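Side-chain contacts in EST1E (Clostridium proteoclasticum, PDB 2WTM), which hydrolyses ester bonds as a promiscuous feruloyl esterase, releasing ferulic acid from its esters: residues A[43-48]-A[59-64]; A[31-36]-A[80-85]; A[49-54]-A[240-245]. All blocks are in the same frame, centred on the assembly; numbering follows the deposited sequence.

Contact 1 of 3, residues A[43-48]-A[59-64]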
loop_
_atom_site.group_PDB
_atom_site.type_symbol
_atom_site.label_atom_id
_atom_site.label_comp_id
_atom_site.label_asym_id
_atom_site.label_seq_id
_atom_site.Cartn_x
_atom_site.Cartn_y
_atom_site.Cartn_z
ATOM N N ARG A 43 0.744 1.707 -28.136
ATOM C CA ARG A 43 0.609 2.854 -29.005
ATOM C C ARG A 43 0.397 4.188 -28.313
ATOM O O ARG A 43 1.052 5.179 -28.638
ATOM C CB ARG A 43 -0.593 2.602 -29.946
ATOM C CG ARG A 43 -1.064 3.768 -30.842
ATOM C CD ARG A 43 -2.324 3.269 -31.656
ATOM N NE ARG A 43 -3.191 4.320 -32.186
ATOM C CZ ARG A 43 -4.227 4.861 -31.538
ATOM N NH1 ARG A 43 -4.547 4.530 -30.276
ATOM N NH2 ARG A 43 -4.925 5.776 -32.163
ATOM N N HIS A 44 -0.577 4.248 -27.403
ATOM C CA HIS A 44 -0.910 5.521 -26.779
ATOM C C HIS A 44 0.206 6.019 -25.855
ATOM O O HIS A 44 0.405 7.233 -25.693
ATOM C CB HIS A 44 -2.287 5.437 -26.094
ATOM C CG HIS A 44 -2.398 4.325 -25.102
ATOM N ND1 HIS A 44 -2.529 3.010 -25.485
ATOM C CD2 HIS A 44 -2.396 4.334 -23.742
ATOM C CE1 HIS A 44 -2.596 2.254 -24.396
ATOM N NE2 HIS A 44 -2.496 3.034 -23.334
ATOM N N ILE A 45 0.902 5.067 -25.212
ATOM C CA ILE A 45 2.041 5.363 -24.335
ATOM C C ILE A 45 3.216 5.966 -25.120
ATOM O O ILE A 45 3.779 7.006 -24.751
ATOM C CB ILE A 45 2.513 4.146 -23.525
ATOM C CG1 ILE A 45 1.374 3.564 -22.675
ATOM C CG2 ILE A 45 3.781 4.468 -22.726
ATOM C CD1 ILE A 45 0.882 4.530 -21.597
ATOM N N VAL A 46 3.560 5.270 -26.215
ATOM C CA VAL A 46 4.623 5.733 -27.074
ATOM C C VAL A 46 4.323 7.069 -27.706
ATOM O O VAL A 46 5.216 7.898 -27.845
ATOM C CB VAL A 46 4.942 4.632 -28.122
ATOM C CG1 VAL A 46 5.902 5.195 -29.191
ATOM C CG2 VAL A 46 5.546 3.404 -27.404
ATOM N N ALA A 47 3.070 7.303 -28.101
ATOM C CA ALA A 47 2.660 8.598 -28.651
ATOM C C ALA A 47 2.866 9.742 -27.693
ATOM O O ALA A 47 3.440 10.777 -28.026
ATOM C CB ALA A 47 1.230 8.527 -29.166
ATOM N N VAL A 48 2.472 9.550 -26.462
ATOM C CA VAL A 48 2.753 10.534 -25.448
ATOM C C VAL A 48 4.248 10.731 -25.174
ATOM O O VAL A 48 4.771 11.852 -25.102
ATOM C CB VAL A 48 1.949 10.170 -24.179
ATOM C CG1 VAL A 48 2.399 11.062 -23.043
ATOM C CG2 VAL A 48 0.407 10.303 -24.426
ATOM N N THR A 59 11.877 11.116 -20.968
ATOM C CA THR A 59 10.781 10.279 -20.463
ATOM C C THR A 59 11.339 9.015 -19.882
ATOM O O THR A 59 12.339 8.450 -20.374
ATOM C CB THR A 59 9.777 9.962 -21.565
ATOM O OG1 THR A 59 10.455 9.367 -22.717
ATOM C CG2 THR A 59 9.000 11.252 -21.947
ATOM N N LEU A 60 10.648 8.522 -18.843
ATOM C CA LEU A 60 11.016 7.252 -18.243
ATOM C C LEU A 60 9.729 6.495 -18.173
ATOM O O LEU A 60 8.866 6.742 -17.298
ATOM C CB LEU A 60 11.699 7.419 -16.876
ATOM C CG LEU A 60 12.264 6.221 -16.092
ATOM C CD1 LEU A 60 13.324 5.511 -16.957
ATOM C CD2 LEU A 60 12.827 6.711 -14.828
ATOM N N ARG A 61 9.546 5.595 -19.138
ATOM C CA ARG A 61 8.458 4.678 -19.168
ATOM C C ARG A 61 8.810 3.467 -18.328
ATOM O O ARG A 61 9.846 2.844 -18.557
ATOM C CB ARG A 61 8.101 4.246 -20.604
ATOM C CG ARG A 61 7.577 5.326 -21.553
ATOM C CD ARG A 61 7.525 4.839 -22.969
ATOM N NE ARG A 61 8.878 4.677 -23.512
ATOM C CZ ARG A 61 9.180 3.850 -24.490
ATOM N NH1 ARG A 61 8.267 3.061 -24.956
ATOM N NH2 ARG A 61 10.405 3.829 -25.037
ATOM N N ALA A 62 7.978 3.083 -17.338
ATOM C CA ALA A 62 8.309 1.938 -16.473
ATOM C C ALA A 62 7.180 0.931 -16.512
ATOM O O ALA A 62 5.979 1.317 -16.362
ATOM C CB ALA A 62 8.472 2.454 -15.019
ATOM N N ASP A 63 7.518 -0.332 -16.710
ATOM C CA ASP A 63 6.606 -1.434 -16.633
ATOM C C ASP A 63 6.456 -1.770 -15.113
ATOM O O ASP A 63 7.436 -1.957 -14.387
ATOM C CB ASP A 63 7.140 -2.666 -17.359
ATOM C CG ASP A 63 7.098 -2.532 -18.859
ATOM O OD1 ASP A 63 6.283 -1.720 -19.351
ATOM O OD2 ASP A 63 7.860 -3.325 -19.509
ATOM N N MET A 64 5.224 -1.798 -14.653
ATOM C CA MET A 64 4.934 -2.091 -13.270
ATOM C C MET A 64 4.935 -3.561 -12.973
ATOM O O MET A 64 4.976 -4.415 -13.836
ATOM C CB MET A 64 3.556 -1.463 -12.921
ATOM C CG MET A 64 3.488 0.075 -13.201
ATOM S SD MET A 64 4.404 0.956 -11.925
ATOM C CE MET A 64 6.072 1.105 -12.632
#
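Arg61 lays the aliphatic part of its side chain across Ile45, the CD methylene of Arg61 coming to 3.8 Å from CG2 of Ile45. The CG2 methyl of the isoleucine does the touching: with chi1 at -57°, it stands opposite the backbone N and reaches for the strand. Farther along the arginine, the bend at chi3 (-70°) turns the guanidinium away from the course of CG and CD and brings its NH1 to 3.7 Å from CG2 of Val46. That methyl meets the flat group obliquely. No hydrogen bond spans the two segments, so residues 43-48 meet the arginine through methyl groups alone; farther along the helix Gln49 also packs against it.

The charge is answered elsewhere. NH2 of Arg61 forms a salt bridge with Asp18 on the adjacent strand 11-18, and NH1 is hydrogen-bonded to the carbonyl oxygen of Ser40. These two partners give a buried cation both a counter-charge and a fixed orientation. The contact illustrates how a long polar residue can serve a largely apolar interface: helix 43-54 is set against strand 58-62, the closing strand of a beta-alpha-beta crossover begun by strand 27-33 in an alpha/beta-hydrolase fold.

Contact 2 of 3, residues A[31-36]-A[80-85]; sequences IIIHGF and FKWLTN. With PO4 (phosphate ion), chain E.
This is a buried contact between an aromatic side chain of a helix and the C-terminal end of a central strand of the alpha/beta-hydrolase fold, beside the probable active site. The chain leaving strand 27-33 meets Trp82 of helix 79-93, whose six-membered ring does nearly all the touching.

Backbone oxygens supply much of the surface it meets. The carbonyl oxygen of His34 lies 3.3 Å from CZ3 of Trp82, approaching the ring obliquely, whereas that of Gly35 sits at the ring edge, in its plane, 3.6 Å from CH2 of Trp82. The His34 and Trp82 rings are steeply inclined, with planes at 78°, and CE1 of His34 comes to 3.7 Å from CH2 of Trp82. Ile33 adds a looser apolar touch through CG2, 4.2 Å from CZ3 of Trp82. At its other end the indole is fixed by a hydrogen bond from NE1 to the carbonyl oxygen of Tyr65.

The imidazole is held at both nitrogens. Its first torsion, 60°, puts CG between the backbone N and the carbonyl carbon and lets ND1 of His34 donate to O of Gly35 over 2.8 Å, the acceptor lying in the ring plane; NE2 accepts from the backbone N of Met64.

Just beyond, a phosphate, probably from the crystallisation liquor, is bound by Ser108, His228 and the backbone N of Gln109. Ser108 and His228 are consistent with a catalytic triad completed by Asp200, and the backbone N of Phe36, with that of Gln109, probably belongs to the oxyanion hole, as in relatives. Here N of Phe36 donates to phosphate O4 over 2.8 Å, at an N-H...O angle of 158°.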
loop_
_atom_site.group_PDB
_atom_site.type_symbol
_atom_site.label_atom_id
_atom_site.label_comp_id
_atom_site.label_asym_id
_atom_site.label_seq_id
_atom_site.Cartn_x
_atom_site.Cartn_y
_atom_site.Cartn_z
ATOM N N ILE A 31 7.920 10.732 -15.869
ATOM C CA ILE A 31 7.658 9.338 -15.610
ATOM C C ILE A 31 6.274 8.987 -16.196
ATOM O O ILE A 31 5.284 9.694 -15.965
ATOM C CB ILE A 31 7.719 9.036 -14.107
ATOM C CG1 ILE A 31 9.145 9.270 -13.565
ATOM C CG2 ILE A 31 7.382 7.573 -13.826
ATOM C CD1 ILE A 31 9.241 9.385 -12.046
ATOM N N ILE A 32 6.195 7.891 -16.926
ATOM C CA ILE A 32 4.960 7.480 -17.630
ATOM C C ILE A 32 4.619 6.071 -17.205
ATOM O O ILE A 32 5.416 5.135 -17.390
ATOM C CB ILE A 32 5.129 7.482 -19.193
ATOM C CG1 ILE A 32 5.583 8.881 -19.609
ATOM C CG2 ILE A 32 3.806 7.186 -19.843
ATOM C CD1 ILE A 32 5.857 8.973 -21.136
ATOM N N ILE A 33 3.414 5.883 -16.700
ATOM C CA ILE A 33 2.926 4.607 -16.192
ATOM C C ILE A 33 1.693 4.101 -16.964
ATOM O O ILE A 33 0.672 4.779 -17.083
ATOM C CB ILE A 33 2.567 4.682 -14.692
ATOM C CG1 ILE A 33 3.692 5.312 -13.862
ATOM C CG2 ILE A 33 2.153 3.317 -14.178
ATOM C CD1 ILE A 33 4.994 4.591 -13.892
ATOM N N HIS A 34 1.810 2.898 -17.535
ATOM C CA HIS A 34 0.748 2.284 -18.290
ATOM C C HIS A 34 -0.394 1.733 -17.409
ATOM O O HIS A 34 -0.310 1.802 -16.158
ATOM C CB HIS A 34 1.371 1.103 -19.028
ATOM C CG HIS A 34 1.961 0.108 -18.114
ATOM N ND1 HIS A 34 1.172 -0.837 -17.479
ATOM C CD2 HIS A 34 3.222 -0.098 -17.685
ATOM C CE1 HIS A 34 1.938 -1.545 -16.667
ATOM N NE2 HIS A 34 3.183 -1.124 -16.769
ATOM N N GLY A 35 -1.406 1.140 -18.063
ATOM C CA GLY A 35 -2.547 0.590 -17.340
ATOM C C GLY A 35 -2.520 -0.911 -17.088
ATOM O O GLY A 35 -1.513 -1.608 -17.298
ATOM N N PHE A 36 -3.631 -1.384 -16.544
ATOM C CA PHE A 36 -3.885 -2.782 -16.115
ATOM C C PHE A 36 -3.895 -3.645 -17.343
ATOM O O PHE A 36 -4.692 -3.399 -18.235
ATOM C CB PHE A 36 -5.252 -2.755 -15.440
ATOM C CG PHE A 36 -5.851 -4.077 -15.012
ATOM C CD1 PHE A 36 -5.757 -4.523 -13.699
ATOM C CD2 PHE A 36 -6.731 -4.775 -15.828
ATOM C CE1 PHE A 36 -6.386 -5.687 -13.238
ATOM C CE2 PHE A 36 -7.352 -5.925 -15.356
ATOM C CZ PHE A 36 -7.232 -6.350 -14.050
ATOM N N PHE A 80 -0.842 -1.352 -4.139
ATOM C CA PHE A 80 0.266 -1.075 -3.159
ATOM C C PHE A 80 1.605 -1.441 -3.858
ATOM O O PHE A 80 2.579 -0.718 -3.730
ATOM C CB PHE A 80 0.130 -1.884 -1.914
ATOM C CG PHE A 80 -0.846 -1.354 -0.911
ATOM C CD1 PHE A 80 -1.612 -0.246 -1.099
ATOM C CD2 PHE A 80 -1.025 -2.098 0.262
ATOM C CE1 PHE A 80 -2.547 0.157 -0.114
ATOM C CE2 PHE A 80 -1.921 -1.698 1.221
ATOM C CZ PHE A 80 -2.687 -0.586 1.018
ATOM N N LYS A 81 1.647 -2.595 -4.542
ATOM C CA LYS A 81 2.893 -2.917 -5.270
ATOM C C LYS A 81 3.248 -1.876 -6.311
ATOM O O LYS A 81 4.426 -1.463 -6.395
ATOM C CB LYS A 81 2.811 -4.306 -5.879
ATOM C CG LYS A 81 2.650 -5.378 -4.800
ATOM C CD LYS A 81 2.734 -6.818 -5.339
ATOM C CE LYS A 81 2.347 -7.897 -4.276
ATOM N NZ LYS A 81 2.667 -9.287 -4.776
ATOM N N TRP A 82 2.273 -1.479 -7.131
ATOM C CA TRP A 82 2.503 -0.441 -8.089
ATOM C C TRP A 82 2.977 0.865 -7.449
ATOM O O TRP A 82 3.889 1.540 -7.969
ATOM C CB TRP A 82 1.247 -0.174 -8.963
ATOM C CG TRP A 82 1.074 -1.185 -10.053
ATOM C CD1 TRP A 82 1.475 -2.504 -10.093
ATOM C CD2 TRP A 82 0.456 -0.903 -11.340
ATOM N NE1 TRP A 82 1.129 -3.053 -11.358
ATOM C CE2 TRP A 82 0.547 -2.073 -12.126
ATOM C CE3 TRP A 82 -0.079 0.256 -11.909
ATOM C CZ2 TRP A 82 0.067 -2.089 -13.456
ATOM C CZ3 TRP A 82 -0.497 0.257 -13.192
ATOM C CH2 TRP A 82 -0.445 -0.901 -13.959
ATOM N N LEU A 83 2.402 1.260 -6.323
ATOM C CA LEU A 83 2.808 2.563 -5.724
ATOM C C LEU A 83 4.273 2.385 -5.222
ATOM O O LEU A 83 5.139 3.265 -5.393
ATOM C CB LEU A 83 1.875 2.971 -4.596
ATOM C CG LEU A 83 0.580 3.412 -5.193
ATOM C CD1 LEU A 83 -0.342 3.603 -4.095
ATOM C CD2 LEU A 83 0.740 4.680 -6.036
ATOM N N THR A 84 4.591 1.234 -4.639
ATOM C CA THR A 84 6.014 0.889 -4.243
ATOM C C THR A 84 6.960 1.052 -5.425
ATOM O O THR A 84 8.015 1.657 -5.335
ATOM C CB THR A 84 6.066 -0.452 -3.511
ATOM O OG1 THR A 84 5.272 -0.338 -2.291
ATOM C CG2 THR A 84 7.464 -0.833 -3.178
ATOM N N ASN A 85 6.525 0.437 -6.528
ATOM C CA ASN A 85 7.292 0.466 -7.777
ATOM C C ASN A 85 7.546 1.902 -8.222
ATOM O O ASN A 85 8.661 2.315 -8.581
ATOM C CB ASN A 85 6.605 -0.325 -8.906
ATOM C CG ASN A 85 6.390 -1.793 -8.636
ATOM O OD1 ASN A 85 5.633 -2.408 -9.344
ATOM N ND2 ASN A 85 7.158 -2.380 -7.734
HETATM P P PO4 E . -6.487 -0.265 -18.183
HETATM O O1 PO4 E . -5.539 -0.011 -19.350
HETATM O O2 PO4 E . -6.734 -1.749 -18.322
HETATM O O3 PO4 E . -7.838 0.381 -18.453
HETATM O O4 PO4 E . -5.971 0.207 -16.793
#

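Contact 3 of 3, residues A[49-54]-A[240-245]; sequences QETLNE and AVKEFM
Two helices packed on the same face of the central sheet of the alpha/beta-hydrolase fold meet here, 43-54 and the C-terminal 234-249. Over segments 49-54 and 240-245 their axes approach to 9.6 Å and run in broadly the same direction, with a crossing angle of -33°.

Apolar contacts hold the interface. Leu52 is central: its CD2 methyl reaches CG of Met245 at 3.7 Å and CG1 of Val241 at 4.0 Å, thus touching two residues that lie one turn apart on the facing helix. Nearer the surface, Thr51 crosses Lys242 at about a right angle and presents its methyl, CG2, to CB of Lys242 at 3.8 Å. A chi1 of -61° sets that methyl opposite the backbone N and leaves OG1 beside it, where the hydroxyl bonds to the carbonyl oxygen of Ala47 in its own helix.

Charge contributes little across the gap. Lys242 is extended beyond CG, yet its NZ stays 4.5 Å from OE1 of Glu54, beyond a salt bridge, so any attraction is probably modest.

No hydrogen bond crosses between the two segments. ND2 of Asn53 bonds instead to O of Val57 and OG1 of Thr59. From one turn earlier in the helix, NE2 of Gln49 donates to OD1 of Asn53 over 2.8 Å, with an N-H...O angle of 162°.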
loop_
_atom_site.group_PDB
_atom_site.type_symbol
_atom_site.label_atom_id
_atom_site.label_comp_id
_atom_site.label_asym_id
_atom_site.label_seq_id
_atom_site.Cartn_x
_atom_site.Cartn_y
_atom_site.Cartn_z
ATOM N N GLN A 49 4.984 9.625 -25.040
ATOM C CA GLN A 49 6.419 9.650 -24.865
ATOM C C GLN A 49 7.135 10.473 -25.953
ATOM O O GLN A 49 7.945 11.358 -25.648
ATOM C CB GLN A 49 6.927 8.221 -24.837
ATOM C CG GLN A 49 8.403 8.126 -24.887
ATOM C CD GLN A 49 8.889 7.398 -26.142
ATOM O OE1 GLN A 49 8.392 6.342 -26.493
ATOM N NE2 GLN A 49 9.957 7.944 -26.765
ATOM N N GLU A 50 6.745 10.201 -27.200
ATOM C CA GLU A 50 7.395 10.856 -28.377
ATOM C C GLU A 50 7.115 12.323 -28.391
ATOM O O GLU A 50 8.012 13.131 -28.607
ATOM C CB GLU A 50 6.943 10.173 -29.664
ATOM C CG GLU A 50 7.620 8.819 -29.802
ATOM C CD GLU A 50 7.347 8.081 -31.084
ATOM O OE1 GLU A 50 6.373 8.409 -31.780
ATOM O OE2 GLU A 50 8.058 7.086 -31.310
ATOM N N THR A 51 5.872 12.684 -28.121
ATOM C CA THR A 51 5.512 14.069 -27.951
ATOM C C THR A 51 6.329 14.812 -26.907
ATOM O O THR A 51 6.801 15.915 -27.110
ATOM C CB THR A 51 4.010 14.187 -27.609
ATOM O OG1 THR A 51 3.233 13.655 -28.692
ATOM C CG2 THR A 51 3.635 15.596 -27.337
ATOM N N LEU A 52 6.490 14.201 -25.723
ATOM C CA LEU A 52 7.278 14.813 -24.687
ATOM C C LEU A 52 8.721 15.017 -25.114
ATOM O O LEU A 52 9.279 16.071 -24.888
ATOM C CB LEU A 52 7.120 14.038 -23.356
ATOM C CG LEU A 52 5.703 14.096 -22.808
ATOM C CD1 LEU A 52 5.537 13.039 -21.776
ATOM C CD2 LEU A 52 5.480 15.437 -22.218
ATOM N N ASN A 53 9.339 13.991 -25.686
ATOM C CA ASN A 53 10.712 14.108 -26.123
ATOM C C ASN A 53 10.854 15.242 -27.167
ATOM O O ASN A 53 11.817 15.945 -27.162
ATOM C CB ASN A 53 11.213 12.799 -26.779
ATOM C CG ASN A 53 11.165 11.552 -25.878
ATOM O OD1 ASN A 53 11.114 10.461 -26.419
ATOM N ND2 ASN A 53 11.247 11.704 -24.559
ATOM N N GLU A 54 9.859 15.380 -28.006
ATOM C CA GLU A 54 9.878 16.417 -29.045
ATOM C C GLU A 54 9.910 17.838 -28.505
ATOM O O GLU A 54 10.531 18.733 -29.108
ATOM C CB GLU A 54 8.705 16.137 -29.904
ATOM C CG GLU A 54 8.583 16.951 -31.057
ATOM C CD GLU A 54 7.553 16.375 -31.905
ATOM O OE1 GLU A 54 6.415 16.900 -31.832
ATOM O OE2 GLU A 54 7.900 15.360 -32.571
ATOM N N ALA A 240 -2.892 17.969 -26.635
ATOM C CA ALA A 240 -3.264 18.572 -25.351
ATOM C C ALA A 240 -2.106 18.465 -24.336
ATOM O O ALA A 240 -1.803 19.371 -23.585
ATOM C CB ALA A 240 -4.488 17.906 -24.825
ATOM N N VAL A 241 -1.458 17.306 -24.354
ATOM C CA VAL A 241 -0.274 17.050 -23.523
ATOM C C VAL A 241 0.839 18.033 -23.889
ATOM O O VAL A 241 1.442 18.650 -23.043
ATOM C CB VAL A 241 0.202 15.585 -23.711
ATOM C CG1 VAL A 241 1.598 15.349 -23.145
ATOM C CG2 VAL A 241 -0.830 14.604 -23.090
ATOM N N LYS A 242 1.042 18.216 -25.180
ATOM C CA LYS A 242 2.051 19.136 -25.672
ATOM C C LYS A 242 1.832 20.567 -25.223
ATOM O O LYS A 242 2.730 21.177 -24.684
ATOM C CB LYS A 242 2.107 19.044 -27.189
ATOM C CG LYS A 242 3.171 19.939 -27.804
ATOM C CD LYS A 242 2.956 20.100 -29.342
ATOM C CE LYS A 242 4.241 20.573 -30.012
ATOM N NZ LYS A 242 4.087 20.787 -31.514
ATOM N N GLU A 243 0.616 21.087 -25.390
ATOM C CA GLU A 243 0.345 22.494 -25.029
ATOM C C GLU A 243 0.456 22.748 -23.510
ATOM O O GLU A 243 1.070 23.665 -23.012
ATOM C CB GLU A 243 -1.054 22.892 -25.491
ATOM C CG GLU A 243 -1.106 23.125 -27.045
ATOM C CD GLU A 243 -2.509 23.433 -27.631
ATOM O OE1 GLU A 243 -3.432 23.892 -26.859
ATOM O OE2 GLU A 243 -2.663 23.201 -28.883
ATOM N N PHE A 244 -0.051 21.631 -22.734
ATOM C CA PHE A 244 0.024 21.791 -21.308
ATOM C C PHE A 244 1.441 21.785 -20.795
ATOM O O PHE A 244 1.803 22.559 -19.901
ATOM C CB PHE A 244 -0.852 20.662 -20.664
ATOM C CG PHE A 244 -0.693 20.524 -19.173
ATOM C CD1 PHE A 244 -1.379 21.335 -18.319
ATOM C CD2 PHE A 244 0.134 19.563 -18.647
ATOM C CE1 PHE A 244 -1.256 21.165 -16.931
ATOM C CE2 PHE A 244 0.299 19.412 -17.264
ATOM C CZ PHE A 244 -0.439 20.219 -16.427
ATOM N N MET A 245 2.229 20.871 -21.353
ATOM C CA MET A 245 3.622 20.692 -20.943
ATOM C C MET A 245 4.508 21.854 -21.395
ATOM O O MET A 245 5.350 22.302 -20.622
ATOM C CB MET A 245 4.151 19.307 -21.360
ATOM C CG MET A 245 3.696 18.157 -20.386
ATOM S SD MET A 245 4.221 18.417 -18.680
ATOM C CE MET A 245 5.976 18.248 -18.827
#

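How the contacts relate
Helix 43-54 serves both contact 1 and contact 3: its first half meets strand 58-62, and its second half also reaches the C-terminal helix. Contact 2 belongs to the other face of the sheet, yet contact 1 uses strand 58-62 and contact 2 strand 27-33, neighbours joined by a backbone bond from Ile32 N to Leu60 O. All three are largely buried; contact 3, farthest from the chain centre at about 15 Å, reaches toward the surface at Thr51 and Lys242. Chemistry follows place: methyl groups packed against a salt-bridged arginine, then aromatic and carbonyl contacts beside the phosphate site, and finally aliphatic helix packing with only a distant charge pair.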